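Local coordinates for uncharacterized protein (Cricetid herpesvirus 2, PDB 4ZKQ) that binds chemokines, probably acting as a secreted viral decoy receptor that keeps them from the receptors of the host, at residues A[41-46]-A[125-130]; A[88-93]-A[134-139]; A[215-220]-A[387-392]. All coordinates share one frame; numbering follows the deposited sequence.

In the fold
The three contacts run from the surface to the interior of a chain rich in beta strand with very little helix. Contact 2 is the buried one: two antiparallel strands of a seven-stranded sheet, joined by backbone bonds and apolar side chains. Contact 1 lies at the surface beside it, where helix 44-51 meets the loop leading into strand 132-143, and its chemistry is proline packing, carboxylates, an amide and a water. The two touch through L42 and L135 and through V44 and V91. Contact 3, about 29 Å from contact 2 between centres and across the chain's centre from it, is partly buried; there parallel strands of a different sheet carry tyrosines, charged groups and bridging waters.

Contact 1 of 3, residues A[41-46]-A[125-130]; sequences KLPVED and QQPSDG
The pyrrolidine rings of P43 and P127 reach toward each other, CG of P43 3.6 Å from CD of P127, an apolar centre in an otherwise polar contact. P43 is also the N-cap residue of the helix that follows, and its ring restricts phi (-67°), which suits the turn into the helix. D46 reaches P127 from the opposite direction, its OD2 3.6 Å from P127 CD. E45 CG lies between backbone N and carbonyl carbon (chi1 60°), and the extended chain beyond it carries the carboxylate over to the loop. There the side chains of E45 and Q126 cross at about a right angle, with two acceptors, E45 OE2 and Q126 OE1, 3.4 Å apart. Separately, a water joins the helix amide E45 N to Q126 OE1. The other end of the amide turns into the loop: Q126 NE2 donates to D129 OD1 over 2.8 Å, on the syn side but 25° out of the carboxylate plane, and D129 is poorly ordered. S128 OG, also poorly ordered, lies 3.2 Å from E45 OE2, a bond not settled. The loop joins strands 117-125 and 132-143; P43 also rests on Q133 of the latter, while V44 packs against E163 and L165 of strand 161-169.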
ATOM      1  N   LYS A  41       1.093 -19.035 -11.921  1.00 20.67           N
ATOM      2  CA  LYS A  41       1.881 -19.905 -12.795  1.00 26.27           C
ATOM      3  C   LYS A  41       3.213 -19.261 -13.170  1.00 33.43           C
ATOM      4  O   LYS A  41       3.897 -19.719 -14.086  1.00 28.83           O
ATOM      5  CB  LYS A  41       1.082 -20.240 -14.058  1.00 33.09           C
ATOM      6  CG  LYS A  41       0.661 -19.013 -14.858  1.00 51.40           C
ATOM      7  CD  LYS A  41      -0.273 -19.368 -16.009  1.00 60.12           C
ATOM      8  CE  LYS A  41      -0.837 -18.120 -16.672  1.00 48.09           C
ATOM      9  NZ  LYS A  41      -1.408 -18.398 -18.019  1.00 84.56           N
ATOM     10  N   LEU A  42       3.572 -18.197 -12.456  1.00 24.88           N
ATOM     11  CA  LEU A  42       4.807 -17.460 -12.709  1.00 26.39           C
ATOM     12  C   LEU A  42       5.631 -17.355 -11.436  1.00 22.51           C
ATOM     13  O   LEU A  42       5.073 -17.304 -10.339  1.00 24.89           O
ATOM     14  CB  LEU A  42       4.505 -16.051 -13.228  1.00 22.31           C
ATOM     15  CG  LEU A  42       3.834 -15.900 -14.591  1.00 30.84           C
ATOM     16  CD1 LEU A  42       3.521 -14.432 -14.845  1.00 31.57           C
ATOM     17  CD2 LEU A  42       4.714 -16.462 -15.696  1.00 40.27           C
ATOM     18  N   PRO A  43       6.966 -17.317 -11.567  1.00 23.21           N
ATOM     19  CA  PRO A  43       7.752 -17.039 -10.362  1.00 23.31           C
ATOM     20  C   PRO A  43       7.516 -15.615  -9.867  1.00 16.43           C
ATOM     21  O   PRO A  43       7.063 -14.768 -10.637  1.00 16.01           O
ATOM     22  CB  PRO A  43       9.201 -17.233 -10.828  1.00 31.90           C
ATOM     23  CG  PRO A  43       9.163 -17.042 -12.294  1.00 32.63           C
ATOM     24  CD  PRO A  43       7.818 -17.531 -12.749  1.00 28.15           C
ATOM     25  N   VAL A  44       7.833 -15.371  -8.603  1.00 18.06           N
ATOM     26  CA  VAL A  44       7.646 -14.065  -7.975  1.00 18.25           C
ATOM     27  C   VAL A  44       8.244 -12.917  -8.790  1.00 21.29           C
ATOM     28  O   VAL A  44       7.610 -11.879  -8.971  1.00 14.65           O
ATOM     29  CB  VAL A  44       8.272 -14.061  -6.561  1.00 18.09           C
ATOM     30  CG1 VAL A  44       8.385 -12.655  -5.995  1.00 15.79           C
ATOM     31  CG2 VAL A  44       7.466 -14.947  -5.624  1.00 18.97           C
ATOM     32  N   GLU A  45       9.469 -13.095  -9.278  1.00 15.85           N
ATOM     33  CA  GLU A  45      10.168 -11.998  -9.928  1.00 19.71           C
ATOM     34  C   GLU A  45       9.504 -11.641 -11.257  1.00 15.20           C
ATOM     35  O   GLU A  45       9.521 -10.481 -11.672  1.00 17.02           O
ATOM     36  CB  GLU A  45      11.652 -12.346 -10.136  1.00 20.12           C
ATOM     37  CG  GLU A  45      11.896 -13.579 -10.992  1.00 36.04           C
ATOM     38  CD  GLU A  45      13.333 -14.075 -10.916  1.00 49.93           C
ATOM     39  OE1 GLU A  45      14.098 -13.574 -10.065  1.00 59.02           O
ATOM     40  OE2 GLU A  45      13.695 -14.967 -11.709  1.00 51.99           O
ATOM     41  N   ASP A  46       8.900 -12.629 -11.911  1.00 14.33           N
ATOM     42  CA  ASP A  46       8.187 -12.387 -13.156  1.00 14.80           C
ATOM     43  C   ASP A  46       6.861 -11.694 -12.887  1.00 16.04           C
ATOM     44  O   ASP A  46       6.446 -10.834 -13.657  1.00 12.39           O
ATOM     45  CB  ASP A  46       7.933 -13.687 -13.922  1.00 20.51           C
ATOM     46  CG  ASP A  46       9.179 -14.222 -14.616  1.00 29.17           C
ATOM     47  OD1 ASP A  46      10.234 -13.553 -14.587  1.00 28.33           O
ATOM     48  OD2 ASP A  46       9.091 -15.316 -15.207  1.00 37.43           O
ATOM     49  N   GLN A 125       8.091 -23.083 -12.707  1.00 34.73           N
ATOM     50  CA  GLN A 125       9.477 -23.107 -13.160  1.00 44.44           C
ATOM     51  C   GLN A 125      10.014 -21.694 -13.299  1.00 39.93           C
ATOM     52  O   GLN A 125       9.410 -20.867 -13.978  1.00 44.01           O
ATOM     53  CB  GLN A 125       9.599 -23.831 -14.498  1.00 46.87           C
ATOM     54  CG  GLN A 125      11.025 -23.871 -15.026  1.00 67.78           C
ATOM     55  CD  GLN A 125      11.231 -24.927 -16.090  1.00 69.97           C
ATOM     56  OE1 GLN A 125      10.438 -25.052 -17.023  1.00 67.12           O
ATOM     57  NE2 GLN A 125      12.297 -25.708 -15.946  1.00 61.06           N
ATOM     58  N   GLN A 126      11.151 -21.426 -12.665  1.00 43.48           N
ATOM     59  CA  GLN A 126      11.768 -20.105 -12.725  1.00 54.49           C
ATOM     60  C   GLN A 126      12.659 -20.011 -13.968  1.00 53.53           C
ATOM     61  O   GLN A 126      13.732 -20.606 -13.993  1.00 62.62           O
ATOM     62  CB  GLN A 126      12.579 -19.831 -11.454  1.00 47.95           C
ATOM     63  CG  GLN A 126      13.030 -18.388 -11.317  1.00 51.12           C
ATOM     64  CD  GLN A 126      13.656 -18.095  -9.968  1.00 63.14           C
ATOM     65  OE1 GLN A 126      13.218 -17.198  -9.247  1.00 65.93           O
ATOM     66  NE2 GLN A 126      14.689 -18.848  -9.621  1.00 60.04           N
ATOM     67  N   PRO A 127      12.218 -19.268 -15.003  1.00 58.78           N
ATOM     68  CA  PRO A 127      12.964 -19.275 -16.270  1.00 64.30           C
ATOM     69  C   PRO A 127      14.402 -18.772 -16.157  1.00 73.38           C
ATOM     70  O   PRO A 127      15.231 -19.123 -16.998  1.00 72.90           O
ATOM     71  CB  PRO A 127      12.145 -18.336 -17.169  1.00 63.39           C
ATOM     72  CG  PRO A 127      10.801 -18.262 -16.544  1.00 58.15           C
ATOM     73  CD  PRO A 127      11.048 -18.373 -15.076  1.00 55.03           C
ATOM     74  N   SER A 128      14.691 -17.961 -15.141  1.00 74.63           N
ATOM     75  CA  SER A 128      16.024 -17.384 -14.985  1.00 80.23           C
ATOM     76  C   SER A 128      17.074 -18.478 -14.796  1.00 70.04           C
ATOM     77  O   SER A 128      17.992 -18.606 -15.606  1.00 80.70           O
ATOM     78  CB  SER A 128      16.059 -16.409 -13.804  1.00 76.42           C
ATOM     79  OG  SER A 128      15.917 -17.086 -12.566  1.00 81.54           O
ATOM     80  N   ASP A 129      16.928 -19.263 -13.733  1.00 72.79           N
ATOM     81  CA  ASP A 129      17.863 -20.349 -13.434  1.00 69.22           C
ATOM     82  C   ASP A 129      17.259 -21.728 -13.717  1.00 76.01           C
ATOM     83  O   ASP A 129      17.903 -22.751 -13.485  1.00 72.52           O
ATOM     84  CB  ASP A 129      18.324 -20.265 -11.974  1.00 73.33           C
ATOM     85  CG  ASP A 129      17.168 -20.135 -10.995  1.00 84.25           C
ATOM     86  OD1 ASP A 129      16.035 -20.532 -11.340  1.00 88.57           O
ATOM     87  OD2 ASP A 129      17.394 -19.632  -9.872  1.00 66.35           O
ATOM     88  N   GLY A 130      16.023 -21.751 -14.210  1.00 89.03           N
ATOM     89  CA  GLY A 130      15.371 -22.992 -14.597  1.00 71.77           C
ATOM     90  C   GLY A 130      14.847 -23.819 -13.435  1.00 63.51           C
ATOM     91  O   GLY A 130      14.177 -24.833 -13.642  1.00 52.85           O
TER
HETATM   92  O   HOH W   1      11.379 -15.125  -8.384  1.00 27.25           O

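Contact 2 of 3, residues A[88-93]-A[134-139]; sequences AVLVGK and RLFFAK
Two neighbouring antiparallel strands of a seven-stranded mixed sheet, 85-94 and 132-143, are paired here, and an aromatic ring is laid over a glycine. F136 has its CG between backbone N and carbonyl carbon (chi1 62°), a torsion that swings the ring across the neighbouring strand. There G92 CA sits over one face of the ring, 3.7 Å from the centroid, in a CH-pi contact. G92, without a side chain on the side of the sheet where F136 lies, leaves the ring room to settle on its CA. Beside it, L90 CD2 approaches the ring edge, 4.3 Å from F136 CE1. G92 and F136 form a hydrogen-bonded pair, with G92 N to F136 O at 2.8 Å and F136 N to G92 O at 2.9 Å; L90 and A138 form the next. Strand 161-169 flanks segment 88-93 and strand 117-125 flanks segment 134-139, so both are interior strands of the sheet. The opposite face of the sheet carries V91, L135 and F137. V91, beta-branched and so suited to a strand, offers one methyl to each neighbour: CG1 is 4.1 Å from L135 CD1, and CG2 is 4.2 Å from F137 CB. At one end, L135 CD2 lies 3.8 Å from K93 CA, while the ammonium of K93 pairs with E95.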
ATOM      1  N   ALA A  88      -5.709  -7.548  -3.335  1.00 13.58           N
ATOM      2  CA  ALA A  88      -4.351  -7.970  -3.032  1.00 14.76           C
ATOM      3  C   ALA A  88      -4.162  -9.441  -3.357  1.00 12.72           C
ATOM      4  O   ALA A  88      -5.058 -10.250  -3.136  1.00 14.08           O
ATOM      5  CB  ALA A  88      -4.025  -7.711  -1.572  1.00 15.35           C
ATOM      6  N   VAL A  89      -2.999  -9.774  -3.898  1.00  9.02           N
ATOM      7  CA  VAL A  89      -2.568 -11.157  -3.987  1.00 13.20           C
ATOM      8  C   VAL A  89      -1.269 -11.329  -3.211  1.00 15.38           C
ATOM      9  O   VAL A  89      -0.261 -10.670  -3.491  1.00 11.24           O
ATOM     10  CB  VAL A  89      -2.367 -11.622  -5.444  1.00 11.98           C
ATOM     11  CG1 VAL A  89      -1.933 -13.078  -5.481  1.00 11.11           C
ATOM     12  CG2 VAL A  89      -3.656 -11.441  -6.248  1.00 13.70           C
ATOM     13  N   LEU A  90      -1.334 -12.211  -2.220  1.00 13.01           N
ATOM     14  CA  LEU A  90      -0.176 -12.677  -1.467  1.00 12.90           C
ATOM     15  C   LEU A  90       0.436 -13.882  -2.173  1.00 17.08           C
ATOM     16  O   LEU A  90      -0.264 -14.838  -2.482  1.00 12.86           O
ATOM     17  CB  LEU A  90      -0.597 -13.044  -0.037  1.00 13.23           C
ATOM     18  CG  LEU A  90       0.384 -13.850   0.823  1.00 17.10           C
ATOM     19  CD1 LEU A  90       1.564 -12.991   1.242  1.00 19.25           C
ATOM     20  CD2 LEU A  90      -0.317 -14.440   2.050  1.00 17.18           C
ATOM     21  N   VAL A  91       1.736 -13.828  -2.442  1.00 12.35           N
ATOM     22  CA  VAL A  91       2.450 -14.959  -3.030  1.00 12.61           C
ATOM     23  C   VAL A  91       3.722 -15.221  -2.244  1.00 19.32           C
ATOM     24  O   VAL A  91       4.603 -14.366  -2.182  1.00 16.45           O
ATOM     25  CB  VAL A  91       2.814 -14.708  -4.497  1.00 12.41           C
ATOM     26  CG1 VAL A  91       3.479 -15.940  -5.111  1.00 14.08           C
ATOM     27  CG2 VAL A  91       1.592 -14.299  -5.277  1.00 14.31           C
ATOM     28  N   GLY A  92       3.813 -16.404  -1.646  1.00 16.56           N
ATOM     29  CA  GLY A  92       4.938 -16.740  -0.794  1.00 13.15           C
ATOM     30  C   GLY A  92       5.713 -17.922  -1.316  1.00 17.28           C
ATOM     31  O   GLY A  92       5.155 -18.805  -1.971  1.00 17.57           O
ATOM     32  N   LYS A  93       7.009 -17.926  -1.037  1.00 19.23           N
ATOM     33  CA  LYS A  93       7.866 -19.037  -1.415  1.00 24.10           C
ATOM     34  C   LYS A  93       8.014 -19.997  -0.244  1.00 22.55           C
ATOM     35  O   LYS A  93       8.385 -19.592   0.856  1.00 22.80           O
ATOM     36  CB  LYS A  93       9.236 -18.543  -1.871  1.00 26.69           C
ATOM     37  CG  LYS A  93      10.203 -19.679  -2.129  1.00 43.89           C
ATOM     38  CD  LYS A  93      11.180 -19.353  -3.233  1.00 48.55           C
ATOM     39  CE  LYS A  93      12.155 -20.493  -3.442  1.00 56.95           C
ATOM     40  NZ  LYS A  93      12.980 -20.740  -2.226  1.00 59.11           N
ATOM     41  N   ARG A 134       8.232 -23.927  -5.168  1.00 27.97           N
ATOM     42  CA  ARG A 134       6.956 -24.158  -4.518  1.00 27.33           C
ATOM     43  C   ARG A 134       6.434 -22.834  -3.959  1.00 23.16           C
ATOM     44  O   ARG A 134       7.078 -22.218  -3.106  1.00 25.55           O
ATOM     45  CB  ARG A 134       7.114 -25.196  -3.409  1.00 28.83           C
ATOM     46  CG  ARG A 134       5.818 -25.776  -2.893  1.00 26.02           C
ATOM     47  CD  ARG A 134       5.164 -26.689  -3.924  1.00 33.82           C
ATOM     48  NE  ARG A 134       4.015 -27.380  -3.351  1.00 29.53           N
ATOM     49  CZ  ARG A 134       2.980 -27.847  -4.042  1.00 21.67           C
ATOM     50  NH1 ARG A 134       2.926 -27.702  -5.359  1.00 27.86           N
ATOM     51  NH2 ARG A 134       1.995 -28.461  -3.404  1.00 29.60           N
ATOM     52  N   LEU A 135       5.278 -22.397  -4.453  1.00 20.15           N
ATOM     53  CA  LEU A 135       4.672 -21.144  -4.013  1.00 17.51           C
ATOM     54  C   LEU A 135       3.296 -21.368  -3.405  1.00 21.71           C
ATOM     55  O   LEU A 135       2.593 -22.304  -3.786  1.00 19.12           O
ATOM     56  CB  LEU A 135       4.535 -20.171  -5.182  1.00 14.91           C
ATOM     57  CG  LEU A 135       5.798 -19.817  -5.965  1.00 22.58           C
ATOM     58  CD1 LEU A 135       5.450 -18.912  -7.131  1.00 24.01           C
ATOM     59  CD2 LEU A 135       6.826 -19.163  -5.070  1.00 17.63           C
ATOM     60  N   PHE A 136       2.910 -20.497  -2.474  1.00 17.04           N
ATOM     61  CA  PHE A 136       1.533 -20.467  -1.994  1.00 13.97           C
ATOM     62  C   PHE A 136       0.939 -19.086  -2.263  1.00 18.75           C
ATOM     63  O   PHE A 136       1.666 -18.096  -2.329  1.00 14.69           O
ATOM     64  CB  PHE A 136       1.447 -20.823  -0.503  1.00 15.52           C
ATOM     65  CG  PHE A 136       2.183 -19.875   0.416  1.00 17.82           C
ATOM     66  CD1 PHE A 136       1.560 -18.745   0.922  1.00 16.70           C
ATOM     67  CD2 PHE A 136       3.485 -20.146   0.811  1.00 16.50           C
ATOM     68  CE1 PHE A 136       2.230 -17.888   1.780  1.00 15.98           C
ATOM     69  CE2 PHE A 136       4.165 -19.292   1.661  1.00 15.67           C
ATOM     70  CZ  PHE A 136       3.535 -18.166   2.152  1.00 15.26           C
ATOM     71  N   PHE A 137      -0.375 -19.018  -2.444  1.00 19.18           N
ATOM     72  CA  PHE A 137      -1.012 -17.724  -2.666  1.00 11.98           C
ATOM     73  C   PHE A 137      -2.439 -17.624  -2.148  1.00 12.12           C
ATOM     74  O   PHE A 137      -3.103 -18.632  -1.883  1.00 15.50           O
ATOM     75  CB  PHE A 137      -0.984 -17.376  -4.163  1.00 14.79           C
ATOM     76  CG  PHE A 137      -1.860 -18.256  -5.016  1.00 14.48           C
ATOM     77  CD1 PHE A 137      -1.364 -19.428  -5.559  1.00 17.65           C
ATOM     78  CD2 PHE A 137      -3.173 -17.897  -5.293  1.00 17.91           C
ATOM     79  CE1 PHE A 137      -2.166 -20.237  -6.352  1.00 19.35           C
ATOM     80  CE2 PHE A 137      -3.980 -18.707  -6.089  1.00 19.69           C
ATOM     81  CZ  PHE A 137      -3.467 -19.876  -6.615  1.00 15.85           C
ATOM     82  N   ALA A 138      -2.888 -16.385  -1.980  1.00 12.66           N
ATOM     83  CA  ALA A 138      -4.255 -16.093  -1.560  1.00 13.28           C
ATOM     84  C   ALA A 138      -4.628 -14.713  -2.047  1.00 16.12           C
ATOM     85  O   ALA A 138      -3.780 -13.824  -2.118  1.00 14.77           O
ATOM     86  CB  ALA A 138      -4.398 -16.176  -0.056  1.00 12.87           C
ATOM     87  N   LYS A 139      -5.903 -14.541  -2.369  1.00 12.84           N
ATOM     88  CA  LYS A 139      -6.411 -13.271  -2.864  1.00 11.88           C
ATOM     89  C   LYS A 139      -7.313 -12.620  -1.826  1.00 14.41           C
ATOM     90  O   LYS A 139      -8.129 -13.295  -1.198  1.00 14.67           O
ATOM     91  CB  LYS A 139      -7.162 -13.492  -4.178  1.00 14.82           C
ATOM     92  CG  LYS A 139      -7.693 -12.230  -4.808  1.00 18.72           C
ATOM     93  CD  LYS A 139      -8.195 -12.522  -6.214  1.00 25.11           C
ATOM     94  CE  LYS A 139      -8.988 -11.362  -6.778  1.00 39.97           C
ATOM     95  NZ  LYS A 139      -9.717 -11.758  -8.009  1.00 57.52           N
TER

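Contact 3 of 3, residues A[215-220]-A[387-392]; sequences KKIYHR and TYSEGR
R220 and E390 run side by side, pointing the same way, yet their charges meet without a direct hydrogen bond. R220 NH2 is 3.8 Å from E390 OE2, a long salt bridge in which the oxygen lies well out of the guanidinium plane. The arginine chain bends at chi3 (-73°), which brings NH2 beside E390. A water between them supplies the directed bonds, accepting from R220 NH2 and donating to E390 OE2, 2.7 Å from each. A second water links R220 NE to S389 O. E390 OE1 receives R392 NH2 at 2.9 Å, from above the carboxylate plane, and OE2 is bonded to T297. Long side chains thus build a charge network across parallel strands 206-223 and 388-395 of a mixed sheet. The backbones alternate in the parallel pattern: Y218 bonds T387 O and S389 N, and R220 bonds S389 O and G391 N. On the same face as R220, Y218 and Y388 pair their apolar rings obliquely, 38° between planes, with Y218 CB over the Y388 ring, 3.8 Å from its CD2. On the other face, small S389 sits against H219, OG 3.3 Å from CB and 2.8 Å from a water, while the imidazole turns away to bond V233 O.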
ATOM      1  N   LYS A 215      10.226   3.720   6.740  1.00 10.86           N
ATOM      2  CA  LYS A 215      10.800   3.775   5.409  1.00 11.80           C
ATOM      3  C   LYS A 215      11.708   4.983   5.257  1.00 12.54           C
ATOM      4  O   LYS A 215      11.340   6.107   5.616  1.00 16.16           O
ATOM      5  CB  LYS A 215       9.703   3.824   4.342  1.00 14.77           C
ATOM      6  CG  LYS A 215      10.233   4.128   2.935  1.00 10.99           C
ATOM      7  CD  LYS A 215       9.122   4.048   1.883  1.00 15.44           C
ATOM      8  CE  LYS A 215       8.708   2.605   1.587  1.00 16.52           C
ATOM      9  NZ  LYS A 215       7.503   2.531   0.697  1.00 13.57           N
ATOM     10  N   LYS A 216      12.887   4.755   4.698  1.00 14.66           N
ATOM     11  CA  LYS A 216      13.774   5.863   4.374  1.00 12.71           C
ATOM     12  C   LYS A 216      13.340   6.480   3.051  1.00 11.63           C
ATOM     13  O   LYS A 216      13.581   5.938   1.971  1.00 13.39           O
ATOM     14  CB  LYS A 216      15.235   5.424   4.304  1.00 11.85           C
ATOM     15  CG  LYS A 216      16.178   6.588   3.971  1.00 15.48           C
ATOM     16  CD  LYS A 216      17.643   6.194   4.035  1.00 20.34           C
ATOM     17  CE  LYS A 216      18.553   7.367   3.690  1.00 35.01           C
ATOM     18  NZ  LYS A 216      19.968   6.930   3.514  1.00 40.29           N
ATOM     19  N   ILE A 217      12.686   7.624   3.157  1.00 12.86           N
ATOM     20  CA  ILE A 217      12.209   8.355   1.994  1.00 12.65           C
ATOM     21  C   ILE A 217      11.966   9.780   2.460  1.00 13.38           C
ATOM     22  O   ILE A 217      11.433  10.000   3.549  1.00 16.76           O
ATOM     23  CB  ILE A 217      10.926   7.719   1.403  1.00 15.15           C
ATOM     24  CG1 ILE A 217      10.519   8.401   0.090  1.00 17.15           C
ATOM     25  CG2 ILE A 217       9.789   7.766   2.410  1.00 16.13           C
ATOM     26  CD1 ILE A 217       9.563   7.570  -0.749  1.00 15.52           C
ATOM     27  N   TYR A 218      12.395  10.751   1.669  1.00 15.05           N
ATOM     28  CA  TYR A 218      12.181  12.138   2.047  1.00 21.55           C
ATOM     29  C   TYR A 218      10.786  12.541   1.598  1.00 18.98           C
ATOM     30  O   TYR A 218      10.527  12.688   0.401  1.00 18.04           O
ATOM     31  CB  TYR A 218      13.238  13.073   1.450  1.00 22.17           C
ATOM     32  CG  TYR A 218      13.275  14.393   2.190  1.00 46.83           C
ATOM     33  CD1 TYR A 218      12.332  15.382   1.933  1.00 50.19           C
ATOM     34  CD2 TYR A 218      14.224  14.633   3.179  1.00 40.75           C
ATOM     35  CE1 TYR A 218      12.346  16.585   2.621  1.00 46.73           C
ATOM     36  CE2 TYR A 218      14.245  15.834   3.872  1.00 49.97           C
ATOM     37  CZ  TYR A 218      13.303  16.805   3.588  1.00 54.02           C
ATOM     38  OH  TYR A 218      13.316  18.001   4.269  1.00 71.92           O
ATOM     39  N   HIS A 219       9.889  12.702   2.566  1.00 18.10           N
ATOM     40  CA  HIS A 219       8.487  12.973   2.284  1.00 16.61           C
ATOM     41  C   HIS A 219       8.138  14.397   2.666  1.00 20.43           C
ATOM     42  O   HIS A 219       8.662  14.940   3.639  1.00 19.41           O
ATOM     43  CB  HIS A 219       7.587  11.985   3.029  1.00 21.56           C
ATOM     44  CG  HIS A 219       7.793  11.985   4.511  1.00 28.41           C
ATOM     45  ND1 HIS A 219       7.031  12.749   5.370  1.00 27.77           N
ATOM     46  CD2 HIS A 219       8.687  11.327   5.287  1.00 22.71           C
ATOM     47  CE1 HIS A 219       7.438  12.555   6.608  1.00 26.34           C
ATOM     48  NE2 HIS A 219       8.443  11.695   6.589  1.00 29.23           N
ATOM     49  N   ARG A 220       7.271  14.999   1.865  1.00 15.49           N
ATOM     50  CA  ARG A 220       6.710  16.312   2.146  1.00 22.23           C
ATOM     51  C   ARG A 220       5.230  16.283   1.824  1.00 22.45           C
ATOM     52  O   ARG A 220       4.803  15.623   0.870  1.00 19.85           O
ATOM     53  CB  ARG A 220       7.426  17.397   1.341  1.00 22.19           C
ATOM     54  CG  ARG A 220       8.774  17.757   1.918  1.00 25.68           C
ATOM     55  CD  ARG A 220       9.525  18.752   1.067  1.00 34.28           C
ATOM     56  NE  ARG A 220      10.046  18.148  -0.155  1.00 46.04           N
ATOM     57  CZ  ARG A 220      10.927  18.734  -0.961  1.00 44.42           C
ATOM     58  NH1 ARG A 220      11.397  19.941  -0.673  1.00 56.89           N
ATOM     59  NH2 ARG A 220      11.344  18.108  -2.052  1.00 45.52           N
ATOM     60  N   THR A 387      13.348   7.756  -3.670  1.00 14.19           N
ATOM     61  CA  THR A 387      13.963   8.424  -2.524  1.00 16.60           C
ATOM     62  C   THR A 387      13.211   9.668  -2.030  1.00 14.43           C
ATOM     63  O   THR A 387      13.520  10.186  -0.955  1.00 16.38           O
ATOM     64  CB  THR A 387      15.399   8.847  -2.862  1.00 19.98           C
ATOM     65  OG1 THR A 387      15.381   9.693  -4.016  1.00 17.90           O
ATOM     66  CG2 THR A 387      16.261   7.628  -3.142  1.00 21.11           C
ATOM     67  N   TYR A 388      12.233  10.127  -2.810  1.00 14.71           N
ATOM     68  CA  TYR A 388      11.416  11.304  -2.468  1.00 15.79           C
ATOM     69  C   TYR A 388       9.942  11.063  -2.744  1.00 16.24           C
ATOM     70  O   TYR A 388       9.589  10.408  -3.727  1.00 15.69           O
ATOM     71  CB  TYR A 388      11.841  12.535  -3.269  1.00 21.53           C
ATOM     72  CG  TYR A 388      13.136  13.183  -2.864  1.00 27.46           C
ATOM     73  CD1 TYR A 388      14.352  12.628  -3.225  1.00 36.33           C
ATOM     74  CD2 TYR A 388      13.141  14.380  -2.160  1.00 36.33           C
ATOM     75  CE1 TYR A 388      15.543  13.232  -2.878  1.00 41.20           C
ATOM     76  CE2 TYR A 388      14.324  14.993  -1.808  1.00 42.81           C
ATOM     77  CZ  TYR A 388      15.523  14.415  -2.168  1.00 47.07           C
ATOM     78  OH  TYR A 388      16.703  15.022  -1.818  1.00 52.19           O
ATOM     79  N   SER A 389       9.085  11.621  -1.890  1.00 14.95           N
ATOM     80  CA  SER A 389       7.655  11.649  -2.151  1.00 17.38           C
ATOM     81  C   SER A 389       7.077  13.001  -1.778  1.00 19.93           C
ATOM     82  O   SER A 389       7.482  13.615  -0.788  1.00 18.22           O
ATOM     83  CB  SER A 389       6.924  10.544  -1.387  1.00 15.43           C
ATOM     84  OG  SER A 389       7.051  10.718   0.010  1.00 26.00           O
ATOM     85  N   GLU A 390       6.148  13.460  -2.608  1.00 16.41           N
ATOM     86  CA  GLU A 390       5.430  14.715  -2.404  1.00 18.19           C
ATOM     87  C   GLU A 390       3.947  14.437  -2.441  1.00 19.14           C
ATOM     88  O   GLU A 390       3.440  13.959  -3.453  1.00 17.48           O
ATOM     89  CB  GLU A 390       5.767  15.744  -3.488  1.00 25.64           C
ATOM     90  CG  GLU A 390       7.110  16.410  -3.354  1.00 35.91           C
ATOM     91  CD  GLU A 390       7.400  17.340  -4.518  1.00 37.27           C
ATOM     92  OE1 GLU A 390       6.462  17.642  -5.287  1.00 31.10           O
ATOM     93  OE2 GLU A 390       8.562  17.765  -4.667  1.00 45.58           O
ATOM     94  N   GLY A 391       3.259  14.731  -1.342  1.00 13.11           N
ATOM     95  CA  GLY A 391       1.810  14.668  -1.305  1.00 16.86           C
ATOM     96  C   GLY A 391       1.231  16.069  -1.308  1.00 21.97           C
ATOM     97  O   GLY A 391       1.796  16.985  -0.704  1.00 18.52           O
ATOM     98  N   ARG A 392       0.114  16.236  -2.006  1.00 18.94           N
ATOM     99  CA  ARG A 392      -0.544  17.529  -2.117  1.00 19.20           C
ATOM    100  C   ARG A 392      -2.046  17.369  -1.993  1.00 18.49           C
ATOM    101  O   ARG A 392      -2.673  16.666  -2.784  1.00 16.83           O
ATOM    102  CB  ARG A 392      -0.188  18.203  -3.443  1.00 22.21           C
ATOM    103  CG  ARG A 392       1.285  18.512  -3.549  1.00 26.38           C
ATOM    104  CD  ARG A 392       1.646  19.255  -4.813  1.00 24.22           C
ATOM    105  NE  ARG A 392       3.097  19.300  -4.987  1.00 26.84           N
ATOM    106  CZ  ARG A 392       3.887  20.278  -4.550  1.00 29.70           C
ATOM    107  NH1 ARG A 392       3.385  21.325  -3.905  1.00 33.55           N
ATOM    108  NH2 ARG A 392       5.192  20.206  -4.764  1.00 29.20           N
TER
HETATM  109  O   HOH W   2       9.832  15.346  -0.994  1.00 27.58           O
HETATM  110  O   HOH W   3       4.904  12.279   0.877  1.00 31.49           O
HETATM  111  O   HOH W   4      10.377  16.055  -3.541  1.00 35.12           O